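Local coordinates for MUTM (fpg) protein (Thermus thermophilus, PDB 1EE8) that belongs to the MutM (Fpg) family and joins an N-terminal domain, a helical H2TH domain and a zinc finger in one chain, at residues A167-R172 with L236-C241; G160-D165 with A229-E234. One frame throughout, in Å; residues are numbered along the deposited sequence.

Contacts 1 and 2 both join helix 161-170 of the H2TH region to the chain around the zinc finger. Their centres lie about 10 Å apart. Contact 2 uses the first part of the helix, at 160-165, and contact 1 its last turn and end, at 167-172. The order along the chain is 160-165, 167-172, 229-234, 236-241, so the two contacts interleave. Helix 184-203 lies between the paired segments in sequence. The contacts also touch each other: F169 of contact 1 packs on A229 and V230 of contact 2. The loop 229-234 and the cysteine turn 236-241 thus pack against one helix, which ties the zinc site to the helical domain.

Contact 1. Residues A167-R172 with L236-C241; sequences ALFRAR and LPCPAC. With ZN (zinc ion), chain C.
F169 lays the far end of its ring against C238, P239 and A240, the first three residues of the C-P-x-C turn of the zinc finger. The ring comes from the last turn of helix 161-170. Its CG is anti to the backbone N (chi1 172°), which sends the ring out from the helix toward the metal site. F169 CE1 is 3.6 Å from C238 SG, a sulfur-aromatic contact met obliquely. F169 CZ is 3.9 Å from P239 CG, and the two side chains approach from opposite directions. A240 CB lies at the ring edge, near its plane.

C238 SG also binds zinc, at 2.3 Å from the metal, as does C241 SG. C258 and C261 complete the site of four cysteines. The backbone N atoms of A240 and C241 both donate to C238 SG, as in zinc knuckles, the bond from C241 being longer. These bonds should draw off some of the sulfur's negative charge.

On the helix side, R172 leaves the helix with positive phi in a Schellman motif. Its chain bends at chi2 (-65°) and folds back over F169. R172 NH1 sits above one face of the ring, offset toward the rim, and F169 CZ lies over the centre of the guanidinium. R172 NH1 donates to F169 O at 2.9 Å. The backbone N of R172, as part of the Schellman motif, reaches the same oxygen from the opposite face of its carbonyl plane. The NH1 bond holds the guanidinium beside the turn, where R172 NH2 comes to 3.5 Å from A240 CB.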
loop_
_atom_site.group_PDB
_atom_site.type_symbol
_atom_site.label_atom_id
_atom_site.label_comp_id
_atom_site.label_asym_id
_atom_site.label_seq_id
_atom_site.Cartn_x
_atom_site.Cartn_y
_atom_site.Cartn_z
ATOM N N ALA A 167 5.536 4.435 -40.224
ATOM C CA ALA A 167 4.428 3.717 -40.845
ATOM C C ALA A 167 3.867 4.533 -42.004
ATOM O O ALA A 167 3.566 3.999 -43.078
ATOM C CB ALA A 167 3.327 3.435 -39.810
ATOM N N LEU A 168 3.726 5.832 -41.778
ATOM C CA LEU A 168 3.203 6.735 -42.788
ATOM C C LEU A 168 4.093 6.767 -44.025
ATOM O O LEU A 168 3.602 6.846 -45.153
ATOM C CB LEU A 168 3.044 8.138 -42.195
ATOM C CG LEU A 168 1.886 8.237 -41.192
ATOM C CD1 LEU A 168 1.977 9.528 -40.385
ATOM C CD2 LEU A 168 0.559 8.164 -41.969
ATOM N N PHE A 169 5.400 6.707 -43.821
ATOM C CA PHE A 169 6.313 6.707 -44.956
ATOM C C PHE A 169 6.202 5.388 -45.695
ATOM O O PHE A 169 6.155 5.346 -46.924
ATOM C CB PHE A 169 7.770 6.857 -44.528
ATOM C CG PHE A 169 8.733 6.674 -45.669
ATOM C CD1 PHE A 169 8.933 7.693 -46.590
ATOM C CD2 PHE A 169 9.369 5.455 -45.870
ATOM C CE1 PHE A 169 9.752 7.500 -47.699
ATOM C CE2 PHE A 169 10.189 5.251 -46.975
ATOM C CZ PHE A 169 10.380 6.274 -47.890
ATOM N N ARG A 170 6.181 4.297 -44.944
ATOM C CA ARG A 170 6.103 3.006 -45.587
ATOM C C ARG A 170 4.839 2.917 -46.438
ATOM O O ARG A 170 4.864 2.354 -47.526
ATOM C CB ARG A 170 6.147 1.881 -44.555
ATOM C CG ARG A 170 6.283 0.528 -45.216
ATOM C CD ARG A 170 6.667 -0.564 -44.252
ATOM N NE ARG A 170 7.984 -0.346 -43.657
ATOM C CZ ARG A 170 8.629 -1.268 -42.952
ATOM N NH1 ARG A 170 9.819 -1.005 -42.432
ATOM N NH2 ARG A 170 8.078 -2.463 -42.779
ATOM N N ALA A 171 3.748 3.501 -45.948
ATOM C CA ALA A 171 2.468 3.490 -46.655
ATOM C C ALA A 171 2.357 4.625 -47.671
ATOM O O ALA A 171 1.352 4.742 -48.371
ATOM C CB ALA A 171 1.321 3.583 -45.647
ATOM N N ARG A 172 3.387 5.460 -47.743
ATOM C CA ARG A 172 3.416 6.589 -48.667
ATOM C C ARG A 172 2.192 7.495 -48.529
ATOM O O ARG A 172 1.528 7.825 -49.517
ATOM C CB ARG A 172 3.535 6.085 -50.108
ATOM C CG ARG A 172 4.787 5.236 -50.367
ATOM C CD ARG A 172 6.061 6.048 -50.201
ATOM N NE ARG A 172 7.225 5.365 -50.767
ATOM C CZ ARG A 172 7.888 4.371 -50.185
ATOM N NH1 ARG A 172 7.522 3.920 -48.991
ATOM N NH2 ARG A 172 8.915 3.809 -50.815
ATOM N N LEU A 236 18.495 14.450 -44.566
ATOM C CA LEU A 236 19.157 13.338 -45.239
ATOM C C LEU A 236 18.291 12.886 -46.421
ATOM O O LEU A 236 17.101 13.219 -46.496
ATOM C CB LEU A 236 19.380 12.170 -44.266
ATOM C CG LEU A 236 20.333 12.336 -43.073
ATOM C CD1 LEU A 236 21.734 12.696 -43.563
ATOM C CD2 LEU A 236 19.803 13.408 -42.137
ATOM N N PRO A 237 18.879 12.123 -47.358
ATOM C CA PRO A 237 18.180 11.620 -48.547
ATOM C C PRO A 237 17.093 10.581 -48.274
ATOM O O PRO A 237 17.320 9.613 -47.547
ATOM C CB PRO A 237 19.309 11.009 -49.389
ATOM C CG PRO A 237 20.549 11.682 -48.886
ATOM C CD PRO A 237 20.304 11.755 -47.408
ATOM N N CYS A 238 15.916 10.782 -48.859
ATOM C CA CYS A 238 14.842 9.807 -48.715
ATOM C C CYS A 238 15.427 8.518 -49.297
ATOM O O CYS A 238 16.186 8.557 -50.263
ATOM C CB CYS A 238 13.615 10.244 -49.523
ATOM S SG CYS A 238 12.363 8.958 -49.767
ATOM N N PRO A 239 15.096 7.359 -48.718
ATOM C CA PRO A 239 15.664 6.130 -49.278
ATOM C C PRO A 239 14.967 5.656 -50.553
ATOM O O PRO A 239 15.421 4.718 -51.203
ATOM C CB PRO A 239 15.519 5.140 -48.129
ATOM C CG PRO A 239 14.219 5.560 -47.518
ATOM C CD PRO A 239 14.334 7.075 -47.487
ATOM N N ALA A 240 13.873 6.314 -50.917
ATOM C CA ALA A 240 13.131 5.919 -52.111
ATOM C C ALA A 240 13.332 6.839 -53.317
ATOM O O ALA A 240 13.413 6.365 -54.451
ATOM C CB ALA A 240 11.640 5.808 -51.782
ATOM N N CYS A 241 13.422 8.147 -53.079
ATOM C CA CYS A 241 13.588 9.097 -54.178
ATOM C C CYS A 241 14.825 9.982 -54.072
ATOM O O CYS A 241 15.071 10.814 -54.949
ATOM C CB CYS A 241 12.357 9.994 -54.277
ATOM S SG CYS A 241 12.277 11.244 -52.989
HETATM ZN ZN ZN C . 11.093 10.186 -51.304
#

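Contact 2. Residues G160-D165 with A229-E234; sequences GNIYAD and AVYGRE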
loop_
_atom_site.group_PDB
_atom_site.type_symbol
_atom_site.label_atom_id
_atom_site.label_comp_id
_atom_site.label_asym_id
_atom_site.label_seq_id
_atom_site.Cartn_x
_atom_site.Cartn_y
_atom_site.Cartn_z
ATOM N N GLY A 160 3.743 5.976 -31.171
ATOM C CA GLY A 160 4.238 7.311 -30.897
ATOM C C GLY A 160 4.786 7.955 -32.163
ATOM O O GLY A 160 4.528 7.490 -33.276
ATOM N N ASN A 161 5.558 9.022 -31.992
ATOM C CA ASN A 161 6.135 9.742 -33.116
ATOM C C ASN A 161 6.957 8.895 -34.077
ATOM O O ASN A 161 6.749 8.945 -35.291
ATOM C CB ASN A 161 6.996 10.895 -32.599
ATOM C CG ASN A 161 6.167 12.084 -32.160
ATOM O OD1 ASN A 161 5.288 12.550 -32.891
ATOM N ND2 ASN A 161 6.435 12.578 -30.958
ATOM N N ILE A 162 7.901 8.130 -33.539
ATOM C CA ILE A 162 8.771 7.303 -34.371
ATOM C C ILE A 162 8.029 6.356 -35.310
ATOM O O ILE A 162 8.188 6.421 -36.533
ATOM C CB ILE A 162 9.743 6.471 -33.504
ATOM C CG1 ILE A 162 10.711 7.407 -32.776
ATOM C CG2 ILE A 162 10.519 5.476 -34.376
ATOM C CD1 ILE A 162 11.731 6.692 -31.919
ATOM N N TYR A 163 7.201 5.488 -34.743
ATOM C CA TYR A 163 6.496 4.525 -35.558
ATOM C C TYR A 163 5.345 5.083 -36.370
ATOM O O TYR A 163 4.971 4.500 -37.390
ATOM C CB TYR A 163 6.101 3.342 -34.680
ATOM C CG TYR A 163 7.353 2.747 -34.078
ATOM C CD1 TYR A 163 7.672 2.946 -32.740
ATOM C CD2 TYR A 163 8.290 2.093 -34.885
ATOM C CE1 TYR A 163 8.892 2.520 -32.217
ATOM C CE2 TYR A 163 9.515 1.666 -34.371
ATOM C CZ TYR A 163 9.808 1.885 -33.036
ATOM O OH TYR A 163 11.018 1.481 -32.527
ATOM N N ALA A 164 4.782 6.210 -35.946
ATOM C CA ALA A 164 3.723 6.819 -36.743
ATOM C C ALA A 164 4.428 7.339 -38.007
ATOM O O ALA A 164 4.015 7.040 -39.129
ATOM C CB ALA A 164 3.070 7.971 -35.996
ATOM N N ASP A 165 5.501 8.106 -37.815
ATOM C CA ASP A 165 6.264 8.648 -38.939
ATOM C C ASP A 165 6.722 7.526 -39.888
ATOM O O ASP A 165 6.537 7.614 -41.103
ATOM C CB ASP A 165 7.500 9.416 -38.438
ATOM C CG ASP A 165 7.158 10.782 -37.844
ATOM O OD1 ASP A 165 5.960 11.084 -37.665
ATOM O OD2 ASP A 165 8.098 11.555 -37.553
ATOM N N ALA A 229 13.474 5.265 -42.172
ATOM C CA ALA A 229 13.459 5.899 -43.477
ATOM C C ALA A 229 13.406 7.413 -43.361
ATOM O O ALA A 229 14.069 8.119 -44.118
ATOM C CB ALA A 229 12.263 5.402 -44.283
ATOM N N VAL A 230 12.624 7.911 -42.408
ATOM C CA VAL A 230 12.479 9.349 -42.246
ATOM C C VAL A 230 12.663 9.882 -40.828
ATOM O O VAL A 230 13.114 11.013 -40.648
ATOM C CB VAL A 230 11.099 9.816 -42.767
ATOM C CG1 VAL A 230 10.952 9.458 -44.250
ATOM C CG2 VAL A 230 9.984 9.172 -41.949
ATOM N N TYR A 231 12.312 9.093 -39.817
ATOM C CA TYR A 231 12.466 9.576 -38.453
ATOM C C TYR A 231 13.917 9.891 -38.100
ATOM O O TYR A 231 14.818 9.081 -38.330
ATOM C CB TYR A 231 11.930 8.586 -37.418
ATOM C CG TYR A 231 11.924 9.227 -36.051
ATOM C CD1 TYR A 231 10.872 10.053 -35.656
ATOM C CD2 TYR A 231 13.037 9.128 -35.210
ATOM C CE1 TYR A 231 10.928 10.773 -34.463
ATOM C CE2 TYR A 231 13.107 9.845 -34.021
ATOM C CZ TYR A 231 12.050 10.668 -33.655
ATOM O OH TYR A 231 12.131 11.395 -32.490
ATOM N N GLY A 232 14.127 11.067 -37.520
ATOM C CA GLY A 232 15.468 11.476 -37.139
ATOM C C GLY A 232 16.421 11.675 -38.309
ATOM O O GLY A 232 17.632 11.809 -38.102
ATOM N N ARG A 233 15.894 11.703 -39.534
ATOM C CA ARG A 233 16.743 11.882 -40.708
ATOM C C ARG A 233 16.480 13.177 -41.472
ATOM O O ARG A 233 16.698 13.237 -42.683
ATOM C CB ARG A 233 16.591 10.686 -41.655
ATOM C CG ARG A 233 16.914 9.354 -41.003
ATOM C CD ARG A 233 16.971 8.223 -42.015
ATOM N NE ARG A 233 18.042 8.417 -42.989
ATOM C CZ ARG A 233 17.857 8.813 -44.245
ATOM N NH1 ARG A 233 16.632 9.061 -44.698
ATOM N NH2 ARG A 233 18.900 8.962 -45.053
ATOM N N GLU A 234 16.021 14.210 -40.768
ATOM C CA GLU A 234 15.740 15.500 -41.401
ATOM C C GLU A 234 16.954 16.002 -42.182
ATOM O O GLU A 234 18.049 16.119 -41.635
ATOM C CB GLU A 234 15.356 16.551 -40.351
ATOM C CG GLU A 234 15.036 17.926 -40.946
ATOM C CD GLU A 234 14.804 19.000 -39.893
ATOM O OE1 GLU A 234 14.297 20.086 -40.252
ATOM O OE2 GLU A 234 15.132 18.766 -38.711
#
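Y231 points its CB toward helix 161-170 and sets one ring face on I162. A chi1 of -171° turns the ring away from the backbone N and carries it across from the type II beta turn V230-R233. Ring atom CG meets I162 first, 3.9 Å from I162 CG1. Next, Y231 CD1 comes to 3.7 Å from D165 OD2, which lies at the ring edge. Y231 CE1 faces I162 CG1 and has N161 CB at 4.4 Å. Along the opposite edge of the ring, Y231 CE2 is 4.0 Å from I162 CD1. At the far end, Y231 CZ is 3.6 Å from I162 CG1, and the tip, Y231 OH, is 4.2 Å from it. The methylene is centred: I162 CG1 stands 3.5 Å from the Y231 ring centroid, 7° off the normal, a CH-pi contact.

Beside this pair, V230 CG2 packs on D165 O at 3.9 Å. E166 accepts from the backbone N of V230 and Y231. D165 OD1 is in a salt bridge with K147, and OD2 accepts a hydrogen bond from H256 N. The contact therefore rests mainly on dispersion and CH-pi packing, with a weak carboxylate approach to the ring edge.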